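Tyrosine--tRNA ligase (Archaeoglobus fulgidus, PDB 2CYB) probably attaches tyrosine to its cognate tRNA, first activating the amino acid with ATP and then transferring it to the acceptor end. Local coordinates at residues 21-24 with 25-29; 94-97 with 98-102; 149-153 with 154-158; 230-233 with 234-238; 293-297 with 298-302. All coordinates share one frame; numbering follows the deposited sequence.

Interaction 1: residues 21-24 with 25-29; sequences EELR and QLIET
Ile27 lies one helical turn beyond Leu23, and the two make an i/i+4 contact on helix 20-28, which follows the edge strand 16-18 of the central Rossmann-type sheet. Traced outward, the Ile27 side chain leans back along the helix. Its CB is 3.4 Å from Arg24 O. With CG1 beside its own backbone N (chi1 -58°), the longer branch swings over the preceding turn, and CG1 comes to 3.1 Å from Leu23 O. The branch then runs straight on, and its tip CD1 meets Leu23 CD1 at 4.1 Å, the two side chains crossing at a slant. Beyond this helix the same side chain packs on Ile3, Leu7 and Ile10 of helix 3-11, and with the Arg24 side chain, which touches Leu7, it carries the packing between the two helices.

The backbone beneath is held by i/i+4 bonds: Leu26 N donates to Glu22 O at 2.8 Å, and Ile27 N to Leu23 O at 3.1 Å. The Leu26 bond is bent, with an N-H...O angle of 136°. Leu26 also reaches Val200 of strand 200-204, while the carboxylate of Glu22 forms a salt bridge with Arg188.

Arg24 and Glu28 make the exposed counterpart of the apolar pair. Their charged ends do not meet, since Arg24 NE and Glu28 OE2 stay 4.9 Å apart and the guanidinium and carboxylate planes differ by 54°. What Glu28 touches is the aliphatic stem of the arginine: OE2 rests 3.1 Å from Arg24 CG.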
# COMPACT_ATOMS: atom_id res chain seq x y z
N GLU A 21 21.74 24.02 10.05
CA GLU A 21 21.21 24.82 11.14
C GLU A 21 20.35 23.98 12.08
O GLU A 21 20.49 24.07 13.31
CB GLU A 21 20.41 26.00 10.58
CG GLU A 21 21.21 26.82 9.57
CD GLU A 21 20.43 28.00 9.01
OE1 GLU A 21 19.35 27.79 8.43
OE2 GLU A 21 20.92 29.15 9.14
N GLU A 22 19.46 23.17 11.51
CA GLU A 22 18.59 22.31 12.30
C GLU A 22 19.41 21.37 13.17
O GLU A 22 19.09 21.14 14.33
CB GLU A 22 17.67 21.48 11.38
CG GLU A 22 16.51 22.26 10.77
CD GLU A 22 15.78 21.48 9.69
OE1 GLU A 22 15.72 20.24 9.79
OE2 GLU A 22 15.26 22.11 8.74
N LEU A 23 20.48 20.83 12.59
CA LEU A 23 21.35 19.92 13.32
C LEU A 23 21.99 20.65 14.50
O LEU A 23 22.08 20.12 15.61
CB LEU A 23 22.44 19.38 12.39
CG LEU A 23 23.58 18.57 13.03
CD1 LEU A 23 23.02 17.41 13.84
CD2 LEU A 23 24.51 18.08 11.94
N ARG A 24 22.45 21.88 14.26
CA ARG A 24 23.07 22.67 15.31
C ARG A 24 22.06 22.94 16.42
O ARG A 24 22.29 22.57 17.58
CB ARG A 24 23.60 24.00 14.76
CG ARG A 24 24.25 24.89 15.83
CD ARG A 24 24.62 26.27 15.29
NE ARG A 24 25.81 26.26 14.45
CZ ARG A 24 27.05 26.06 14.90
NH1 ARG A 24 28.08 26.07 14.06
NH2 ARG A 24 27.26 25.85 16.19
N GLN A 25 20.94 23.57 16.08
CA GLN A 25 19.94 23.87 17.09
C GLN A 25 19.42 22.60 17.77
O GLN A 25 18.99 22.65 18.92
CB GLN A 25 18.78 24.68 16.48
CG GLN A 25 18.28 24.22 15.14
CD GLN A 25 17.34 25.23 14.50
OE1 GLN A 25 16.32 25.62 15.09
NE2 GLN A 25 17.68 25.68 13.29
N LEU A 26 19.48 21.48 17.07
CA LEU A 26 19.04 20.21 17.66
C LEU A 26 19.99 19.83 18.79
O LEU A 26 19.56 19.38 19.85
CB LEU A 26 19.02 19.11 16.59
CG LEU A 26 18.89 17.67 17.11
CD1 LEU A 26 17.60 17.50 17.91
CD2 LEU A 26 18.90 16.71 15.92
N ILE A 27 21.28 20.00 18.56
CA ILE A 27 22.29 19.67 19.56
C ILE A 27 22.16 20.63 20.74
O ILE A 27 22.46 20.27 21.88
CB ILE A 27 23.71 19.77 18.97
CG1 ILE A 27 23.82 18.83 17.76
CG2 ILE A 27 24.74 19.39 20.02
CD1 ILE A 27 25.17 18.86 17.07
N GLU A 28 21.70 21.84 20.46
CA GLU A 28 21.51 22.85 21.50
C GLU A 28 20.32 22.43 22.35
O GLU A 28 20.49 21.84 23.42
CB GLU A 28 21.24 24.21 20.86
CG GLU A 28 22.43 24.80 20.13
CD GLU A 28 22.07 26.00 19.28
OE1 GLU A 28 21.37 26.90 19.80
OE2 GLU A 28 22.48 26.05 18.10
N THR A 29 19.11 22.73 21.88
CA THR A 29 17.90 22.36 22.60
C THR A 29 17.75 20.85 22.60
O THR A 29 17.90 20.20 21.56
CB THR A 29 16.65 23.00 21.96
OG1 THR A 29 15.47 22.45 22.57
CG2 THR A 29 16.61 22.72 20.47

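Interaction 2: residues 94-97 with 98-102; sequences KKVF and IALGL
Leu100 N donates to Val96 O at 2.7 Å, and Leu102 N reaches back to Phe97 O at 2.9 Å, so two successive carbonyls at the end of helix 83-99 receive bonds from the turn that follows. The second bond spans five residues rather than the helical four, with an N-H...O angle of 143°. Phe97 O also takes a weak bond from Leu100 N. One residue earlier, Ala99 N to Lys95 O keeps the regular spacing at 2.9 Å.

Around this polar core the side chains pack closely. Val96 and Leu100 run out in parallel from successive turns, with CG1 of Val96 3.9 Å from CD1 of Leu100. Leu102 folds back under the last turn, its CB 3.2 Å from Phe97 O. The Phe97 ring meets Tyr39, and Leu102 packs on Val53 and Met57 of helix 47-61; Ala99 and Leu100 face helix 297-319. At the outer edge, Lys94 turns its amine to a salt bridge with Glu104.

Gly101 provides the reversal: its phi of 126° carries the chain out of the helix. This positive-phi glycine and the paired bonds Leu102 N to Phe97 O and Gly101 N to Ile98 O define a Schellman motif, ending helix 83-99 shortly before strand 108-111.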
# COMPACT_ATOMS: atom_id res chain seq x y z
N LYS A 94 21.87 -8.48 13.82
CA LYS A 94 22.03 -7.84 15.12
C LYS A 94 23.38 -8.23 15.72
O LYS A 94 24.09 -7.38 16.27
CB LYS A 94 20.90 -8.24 16.07
CG LYS A 94 20.92 -7.52 17.42
CD LYS A 94 19.51 -7.51 18.02
CE LYS A 94 19.37 -8.32 19.29
NZ LYS A 94 19.87 -7.59 20.49
N LYS A 95 23.74 -9.50 15.59
CA LYS A 95 25.01 -9.99 16.11
C LYS A 95 26.19 -9.26 15.45
O LYS A 95 27.13 -8.85 16.13
CB LYS A 95 25.15 -11.49 15.86
CG LYS A 95 24.14 -12.34 16.60
CD LYS A 95 24.39 -13.82 16.33
CE LYS A 95 23.45 -14.69 17.14
NZ LYS A 95 23.73 -16.14 16.95
N VAL A 96 26.12 -9.11 14.13
CA VAL A 96 27.19 -8.44 13.40
C VAL A 96 27.32 -6.98 13.81
O VAL A 96 28.42 -6.52 14.11
CB VAL A 96 26.95 -8.52 11.88
CG1 VAL A 96 28.06 -7.78 11.14
CG2 VAL A 96 26.91 -9.98 11.45
N PHE A 97 26.20 -6.26 13.82
CA PHE A 97 26.24 -4.85 14.19
C PHE A 97 26.86 -4.66 15.57
O PHE A 97 27.59 -3.70 15.81
CB PHE A 97 24.84 -4.23 14.14
CG PHE A 97 24.31 -4.04 12.74
CD1 PHE A 97 25.07 -3.40 11.78
CD2 PHE A 97 23.04 -4.50 12.39
CE1 PHE A 97 24.59 -3.21 10.48
CE2 PHE A 97 22.55 -4.32 11.10
CZ PHE A 97 23.32 -3.66 10.14
N ILE A 98 26.57 -5.59 16.48
CA ILE A 98 27.13 -5.52 17.83
C ILE A 98 28.64 -5.75 17.71
O ILE A 98 29.44 -4.96 18.22
CB ILE A 98 26.54 -6.62 18.74
CG1 ILE A 98 25.04 -6.37 18.95
CG2 ILE A 98 27.27 -6.63 20.08
CD1 ILE A 98 24.35 -7.44 19.75
N ALA A 99 29.00 -6.81 17.00
CA ALA A 99 30.40 -7.17 16.79
C ALA A 99 31.20 -6.07 16.10
O ALA A 99 32.41 -5.99 16.28
CB ALA A 99 30.48 -8.46 15.99
N LEU A 100 30.52 -5.23 15.32
CA LEU A 100 31.20 -4.13 14.63
C LEU A 100 31.41 -2.93 15.53
O LEU A 100 32.06 -1.95 15.15
CB LEU A 100 30.40 -3.71 13.40
CG LEU A 100 30.38 -4.67 12.21
CD1 LEU A 100 29.48 -4.10 11.12
CD2 LEU A 100 31.80 -4.87 11.68
N GLY A 101 30.84 -2.98 16.74
CA GLY A 101 31.00 -1.88 17.66
C GLY A 101 29.70 -1.32 18.20
O GLY A 101 29.72 -0.56 19.18
N LEU A 102 28.58 -1.66 17.58
CA LEU A 102 27.30 -1.17 18.06
C LEU A 102 26.73 -2.07 19.15
O LEU A 102 25.65 -2.66 18.99
CB LEU A 102 26.30 -1.04 16.90
CG LEU A 102 26.50 0.15 15.97
CD1 LEU A 102 25.49 0.10 14.83
CD2 LEU A 102 26.35 1.45 16.75

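Interaction 3: residues 149-153 with 154-158; sequences EDPMV and SQMIY. With TYR (tyrosine), chain C.
The carboxamide of Gln155 turns back to the loop before its helix, and OE1 accepts the N-H of Met152 at 2.7 Å. The bond is almost straight, 174° at the hydrogen, with the donor tilted 17° from the amide's carbonyl plane. Beside it, Pro151 CB rests 3.4 Å from the same OE1. Gln155 NE2 is weakly bonded to Glu79, so both ends of the amide have partners, which favours this orientation. The second flat group, the Tyr158 ring, is met at its edge and in its plane by the amino group of the bound tyrosine, whose N donates to Tyr158 OH at 2.8 Å. That hydroxyl also bonds Glu40, while His74 meets the ring edge-to-face. With CG opposite the backbone N (chi1 -176°), the phenol extends away from residues 149-153 into the substrate pocket.

Between the two groups, Val153 O accepts from two N-H groups, Met156 N at 2.8 Å and Ile157 N at 3.3 Å. Met156 CE packs against Pro151 CG at 4.0 Å.

Helix 154-168 thus starts with its first turn tied to the incoming loop. Pro151 and Met156 lean on helix 134-140 of the same chain, and Ser154 OG bonds Leu77 O. Val153 packs on Ala137 of the second subunit, while Ser154 and Ile157 pack on Ala129 of that subunit, so the tyrosine site adjoins the dimer interface.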
# COMPACT_ATOMS: atom_id res chain seq x y z
N GLU A 149 11.42 -1.06 -12.54
CA GLU A 149 10.32 -1.04 -13.49
C GLU A 149 9.29 -2.07 -13.04
O GLU A 149 9.65 -3.09 -12.45
CB GLU A 149 10.83 -1.37 -14.89
CG GLU A 149 10.05 -0.71 -16.03
CD GLU A 149 10.34 0.78 -16.14
OE1 GLU A 149 11.51 1.15 -16.36
OE2 GLU A 149 9.39 1.58 -16.01
N ASP A 150 8.01 -1.81 -13.30
CA ASP A 150 6.93 -2.73 -12.94
C ASP A 150 7.05 -3.24 -11.49
O ASP A 150 7.14 -4.43 -11.25
CB ASP A 150 6.91 -3.90 -13.91
CG ASP A 150 6.75 -3.45 -15.35
OD1 ASP A 150 6.88 -4.29 -16.27
OD2 ASP A 150 6.48 -2.25 -15.57
N PRO A 151 7.03 -2.32 -10.52
CA PRO A 151 7.14 -2.72 -9.11
C PRO A 151 5.86 -3.34 -8.56
O PRO A 151 4.80 -3.32 -9.20
CB PRO A 151 7.47 -1.41 -8.42
CG PRO A 151 6.65 -0.44 -9.20
CD PRO A 151 6.91 -0.86 -10.64
N MET A 152 5.96 -3.89 -7.35
CA MET A 152 4.80 -4.48 -6.67
C MET A 152 4.18 -3.37 -5.83
O MET A 152 4.86 -2.38 -5.51
CB MET A 152 5.25 -5.62 -5.75
CG MET A 152 6.16 -6.64 -6.41
SD MET A 152 5.39 -7.28 -7.92
CE MET A 152 4.14 -8.15 -7.28
N VAL A 153 2.91 -3.51 -5.45
CA VAL A 153 2.29 -2.48 -4.62
C VAL A 153 3.07 -2.37 -3.30
O VAL A 153 3.17 -1.29 -2.72
CB VAL A 153 0.80 -2.79 -4.31
CG1 VAL A 153 0.22 -1.71 -3.38
CG2 VAL A 153 -0.01 -2.85 -5.61
N SER A 154 3.63 -3.49 -2.85
CA SER A 154 4.37 -3.48 -1.59
C SER A 154 5.52 -2.47 -1.62
O SER A 154 5.87 -1.90 -0.60
CB SER A 154 4.93 -4.87 -1.28
OG SER A 154 5.80 -5.32 -2.30
N GLN A 155 6.10 -2.22 -2.79
CA GLN A 155 7.21 -1.29 -2.86
C GLN A 155 6.75 0.17 -2.85
O GLN A 155 7.55 1.08 -2.65
CB GLN A 155 8.07 -1.64 -4.09
CG GLN A 155 8.81 -2.97 -3.87
CD GLN A 155 9.14 -3.73 -5.15
OE1 GLN A 155 8.37 -3.73 -6.11
NE2 GLN A 155 10.27 -4.42 -5.15
N MET A 156 5.44 0.39 -3.00
CA MET A 156 4.89 1.74 -2.96
C MET A 156 4.45 2.09 -1.54
O MET A 156 4.29 3.26 -1.19
CB MET A 156 3.71 1.87 -3.93
CG MET A 156 4.07 1.53 -5.37
SD MET A 156 5.30 2.67 -6.08
CE MET A 156 6.83 1.72 -5.87
N ILE A 157 4.24 1.06 -0.72
CA ILE A 157 3.85 1.24 0.68
C ILE A 157 5.14 1.48 1.49
O ILE A 157 5.16 2.26 2.44
CB ILE A 157 3.16 -0.02 1.24
CG1 ILE A 157 1.81 -0.23 0.54
CG2 ILE A 157 2.97 0.10 2.75
CD1 ILE A 157 1.18 -1.58 0.84
N TYR A 158 6.20 0.79 1.08
CA TYR A 158 7.54 0.84 1.68
C TYR A 158 8.03 2.25 2.12
O TYR A 158 8.40 2.44 3.28
CB TYR A 158 8.52 0.18 0.70
CG TYR A 158 9.96 0.03 1.12
CD1 TYR A 158 10.55 -1.24 1.23
CD2 TYR A 158 10.77 1.14 1.34
CE1 TYR A 158 11.91 -1.38 1.53
CE2 TYR A 158 12.11 1.02 1.64
CZ TYR A 158 12.68 -0.24 1.74
OH TYR A 158 14.01 -0.34 2.07
N TYR C . 15.37 2.02 2.86
CA TYR C . 16.58 1.57 3.59
C TYR C . 17.59 0.93 2.65
O TYR C . 18.66 0.51 3.13
CB TYR C . 16.18 0.58 4.70
CG TYR C . 15.27 1.24 5.72
CD1 TYR C . 14.01 0.72 6.01
CD2 TYR C . 15.69 2.39 6.40
CE1 TYR C . 13.18 1.33 6.96
CE2 TYR C . 14.89 3.00 7.33
CZ TYR C . 13.63 2.48 7.62
OH TYR C . 12.85 3.09 8.57
OXT TYR C . 17.31 0.87 1.43

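Interaction 4: residues 230-233 with 234-238; sequences EEVE and RKIRK
Glu231 faces both Arg234 and Lys235 on helix 229-237, giving i/i+3 and i/i+4 pairings along its solvent side; the other side carries the i/i+4 apolar pair Val232 and Ile236.

The apolar side is the buried one. Ile236 CG1 sits 3.3 Å from Val232 O, and the two CG1 atoms of Val232 and Ile236 are 4.3 Å apart. Both residues are covered by other helices: Val232 by Asn309 and Leu312 of helix 297-319, Ile236 by Ile251 and Ile254 of helix 250-263. Regular i/i+4 backbone bonds join the turns, among them Lys235 N to Glu231 O.

The polar side has contacts just as short, but its salt bridge lacks direction. A chi1 of -178° sends Glu231 CG away from its own N, and a bend at chi2 (65°) then lays the carboxylate alongside the Arg234 side chain. The carboxylate and guanidinium planes are only 9° from parallel, yet OE1 lies well out of the guanidinium plane. The 3.2 Å salt bridge between Glu231 OE1 and Arg234 NH2 is therefore electrostatic, with no N-H directed at the oxygen. Lys235 crosses the same carboxylate with its stem: CE comes to 3.2 Å from Glu231 OE1, whereas NZ stays 4.3 Å from that oxygen, beyond a salt bridge. The amine goes instead to Asp227, with a further bond to Tyr222 O. Past the helix end, Lys238 folds back and roofs the arginine, its CD lying 4.0 Å above the centre of the Arg234 guanidinium plane.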
# COMPACT_ATOMS: atom_id res chain seq x y z
N GLU A 230 42.40 -13.88 3.20
CA GLU A 230 42.91 -14.17 1.86
C GLU A 230 42.03 -13.57 0.78
O GLU A 230 42.52 -13.01 -0.20
CB GLU A 230 43.01 -15.68 1.65
CG GLU A 230 44.30 -16.32 2.15
CD GLU A 230 45.46 -16.14 1.18
OE1 GLU A 230 45.85 -14.98 0.92
OE2 GLU A 230 45.96 -17.16 0.67
N GLU A 231 40.72 -13.70 0.96
CA GLU A 231 39.76 -13.17 -0.01
C GLU A 231 39.79 -11.65 -0.01
O GLU A 231 39.72 -11.02 -1.07
CB GLU A 231 38.35 -13.68 0.31
CG GLU A 231 37.27 -13.23 -0.68
CD GLU A 231 37.47 -13.79 -2.08
OE1 GLU A 231 36.71 -13.38 -2.99
OE2 GLU A 231 38.36 -14.63 -2.29
N VAL A 232 39.90 -11.05 1.17
CA VAL A 232 39.98 -9.59 1.26
C VAL A 232 41.20 -9.12 0.46
O VAL A 232 41.12 -8.16 -0.31
CB VAL A 232 40.13 -9.11 2.71
CG1 VAL A 232 40.44 -7.62 2.75
CG2 VAL A 232 38.86 -9.41 3.50
N GLU A 233 42.32 -9.80 0.65
CA GLU A 233 43.54 -9.44 -0.05
C GLU A 233 43.38 -9.53 -1.55
O GLU A 233 43.79 -8.63 -2.28
CB GLU A 233 44.69 -10.33 0.42
CG GLU A 233 45.24 -9.96 1.79
CD GLU A 233 46.20 -11.00 2.33
OE1 GLU A 233 46.85 -11.68 1.51
OE2 GLU A 233 46.31 -11.13 3.57
N ARG A 234 42.76 -10.61 -2.01
CA ARG A 234 42.53 -10.81 -3.44
C ARG A 234 41.66 -9.72 -4.06
O ARG A 234 41.99 -9.18 -5.12
CB ARG A 234 41.88 -12.18 -3.69
CG ARG A 234 41.38 -12.35 -5.10
CD ARG A 234 40.60 -13.64 -5.28
NE ARG A 234 39.76 -13.58 -6.48
CZ ARG A 234 38.66 -12.83 -6.57
NH1 ARG A 234 37.96 -12.82 -7.70
NH2 ARG A 234 38.26 -12.10 -5.54
N LYS A 235 40.54 -9.40 -3.42
CA LYS A 235 39.63 -8.37 -3.92
C LYS A 235 40.28 -7.00 -3.98
O LYS A 235 40.10 -6.26 -4.95
CB LYS A 235 38.37 -8.31 -3.05
CG LYS A 235 37.46 -9.53 -3.18
CD LYS A 235 36.21 -9.38 -2.31
CE LYS A 235 35.24 -10.53 -2.51
NZ LYS A 235 34.01 -10.36 -1.67
N ILE A 236 41.05 -6.65 -2.95
CA ILE A 236 41.73 -5.36 -2.92
C ILE A 236 42.81 -5.34 -4.01
O ILE A 236 42.94 -4.37 -4.75
CB ILE A 236 42.38 -5.08 -1.54
CG1 ILE A 236 41.29 -4.88 -0.48
CG2 ILE A 236 43.26 -3.84 -1.60
CD1 ILE A 236 40.39 -3.69 -0.76
N ARG A 237 43.57 -6.43 -4.10
CA ARG A 237 44.62 -6.53 -5.10
C ARG A 237 44.14 -6.20 -6.51
O ARG A 237 44.80 -5.46 -7.24
CB ARG A 237 45.25 -7.93 -5.07
CG ARG A 237 46.24 -8.22 -6.20
CD ARG A 237 47.34 -9.18 -5.75
NE ARG A 237 46.83 -10.29 -4.95
CZ ARG A 237 45.99 -11.23 -5.40
NH1 ARG A 237 45.58 -12.19 -4.58
NH2 ARG A 237 45.55 -11.20 -6.65
N LYS A 238 42.99 -6.73 -6.91
CA LYS A 238 42.49 -6.46 -8.26
C LYS A 238 41.52 -5.29 -8.36
O LYS A 238 40.94 -5.04 -9.42
CB LYS A 238 41.86 -7.72 -8.86
CG LYS A 238 40.92 -8.46 -7.93
CD LYS A 238 40.40 -9.74 -8.58
CE LYS A 238 41.54 -10.64 -9.02
NZ LYS A 238 42.48 -10.94 -7.90

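Interaction 5: residues 293-297 with 298-302; sequences GQLHP and LDLKI
His296 turns its ring toward Leu298 through a nearly trans first torsion (chi1 -170°), which swings the ring clear of its own N, and a second of -69° that brings ND1 to the helix start. The result is an N-cap for helix 297-319: ND1 accepts Leu298 N at 2.9 Å, with the donor only 4° out of the ring plane. An accepting ND1 carries no proton, so in a neutral ring the proton would probably sit on NE2. The ring runs alongside the Leu298 side chain, CE1 3.5 Å from Leu298 CG, and Pro297 CD covers part of one face.

The His296 carbonyl takes up the next N-H groups. Leu300 N donates to His296 O at 3.1 Å in a nearly straight bond, and Asp299 N adds a weak one. Pro297, which has no N-H to satisfy, occupies the first helical position; its O receives Lys301 N at 2.8 Å.

Leu295, just before the cap, reaches over the first turn to Leu300: CD2 of Leu295 and CD1 of Leu300 are 4.4 Å apart, a hydrophobic staple. It is backed by helix 283-292, where Leu295 meets Leu286 and Leu300 meets Phe290.

Across the turn, Asp299 reaches the cap residue through water, as a solvent-mediated relative of the capping box: the water accepts from His296 N at 2.7 Å and donates to Asp299 OD2 at 2.6 Å.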
# COMPACT_ATOMS: atom_id res chain seq x y z
N GLY A 293 51.58 11.50 -6.35
CA GLY A 293 52.36 10.38 -6.83
C GLY A 293 53.38 9.91 -5.82
O GLY A 293 54.18 9.02 -6.11
N GLN A 294 53.37 10.50 -4.62
CA GLN A 294 54.29 10.09 -3.57
C GLN A 294 53.85 8.76 -2.97
O GLN A 294 54.67 7.98 -2.48
CB GLN A 294 54.36 11.15 -2.47
CG GLN A 294 55.19 12.37 -2.84
CD GLN A 294 56.60 12.00 -3.27
OE1 GLN A 294 56.87 11.81 -4.46
NE2 GLN A 294 57.50 11.87 -2.31
N LEU A 295 52.54 8.51 -3.00
CA LEU A 295 51.99 7.26 -2.49
C LEU A 295 51.43 6.50 -3.68
O LEU A 295 50.54 6.99 -4.38
CB LEU A 295 50.89 7.53 -1.46
CG LEU A 295 50.16 6.30 -0.91
CD1 LEU A 295 51.13 5.37 -0.20
CD2 LEU A 295 49.06 6.76 0.04
N HIS A 296 51.97 5.31 -3.91
CA HIS A 296 51.55 4.50 -5.05
C HIS A 296 50.45 3.52 -4.67
O HIS A 296 50.42 2.99 -3.56
CB HIS A 296 52.77 3.73 -5.59
CG HIS A 296 52.52 3.04 -6.89
ND1 HIS A 296 51.68 1.95 -7.01
CD2 HIS A 296 52.97 3.30 -8.14
CE1 HIS A 296 51.63 1.57 -8.27
NE2 HIS A 296 52.40 2.38 -8.98
N PRO A 297 49.51 3.27 -5.60
CA PRO A 297 48.39 2.35 -5.42
C PRO A 297 48.78 1.00 -4.82
O PRO A 297 48.09 0.48 -3.94
CB PRO A 297 47.84 2.21 -6.83
CG PRO A 297 48.01 3.58 -7.36
CD PRO A 297 49.41 3.95 -6.91
N LEU A 298 49.89 0.43 -5.28
CA LEU A 298 50.31 -0.88 -4.77
C LEU A 298 50.62 -0.89 -3.29
O LEU A 298 50.28 -1.85 -2.59
CB LEU A 298 51.51 -1.38 -5.57
CG LEU A 298 51.19 -1.69 -7.04
CD1 LEU A 298 52.47 -1.97 -7.81
CD2 LEU A 298 50.24 -2.88 -7.11
N ASP A 299 51.25 0.16 -2.79
CA ASP A 299 51.57 0.22 -1.37
C ASP A 299 50.29 0.51 -0.58
O ASP A 299 50.06 -0.09 0.47
CB ASP A 299 52.64 1.28 -1.11
CG ASP A 299 53.95 0.96 -1.82
OD1 ASP A 299 54.45 -0.17 -1.65
OD2 ASP A 299 54.48 1.83 -2.55
N LEU A 300 49.46 1.41 -1.09
CA LEU A 300 48.22 1.73 -0.40
C LEU A 300 47.34 0.48 -0.28
O LEU A 300 46.81 0.19 0.79
CB LEU A 300 47.46 2.82 -1.16
CG LEU A 300 46.08 3.16 -0.57
CD1 LEU A 300 46.22 3.54 0.90
CD2 LEU A 300 45.47 4.28 -1.37
N LYS A 301 47.21 -0.27 -1.37
CA LYS A 301 46.41 -1.50 -1.35
C LYS A 301 46.83 -2.46 -0.25
O LYS A 301 45.99 -2.99 0.48
CB LYS A 301 46.47 -2.21 -2.70
CG LYS A 301 45.67 -1.53 -3.80
CD LYS A 301 45.65 -2.39 -5.07
CE LYS A 301 44.72 -1.83 -6.12
NZ LYS A 301 44.61 -2.72 -7.31
N ILE A 302 48.14 -2.70 -0.13
CA ILE A 302 48.62 -3.61 0.89
C ILE A 302 48.22 -3.14 2.28
O ILE A 302 47.78 -3.94 3.12
CB ILE A 302 50.16 -3.75 0.85
CG1 ILE A 302 50.60 -4.36 -0.49
CG2 ILE A 302 50.63 -4.62 2.01
CD1 ILE A 302 49.95 -5.71 -0.77
O HOH W 1 54.22 4.44 -2.62

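How the interactions relate
Along the chain the five contacts come one after another, without interleaving. Interactions 1, 2 and 3 surround the Rossmann-type sheet: interaction 3 contributes to the tyrosine pocket, interaction 2 ends a helix flanking strand 108-111, and interaction 1 lies on the helix after strand 16-18. The centres of interactions 1 and 3 are about 35 Å apart. Interactions 4 and 5, centres about 15 Å apart, are remote from the tyrosine pocket, though interaction 4 lies near the KMSKS region; they touch where Lys301 NZ probably donates to Arg237 O at 2.7 Å. Helix 297-319 starts at interaction 5, packs on Val232 midway and reaches Ala99 near its end, linking these helices to the one bearing interaction 2.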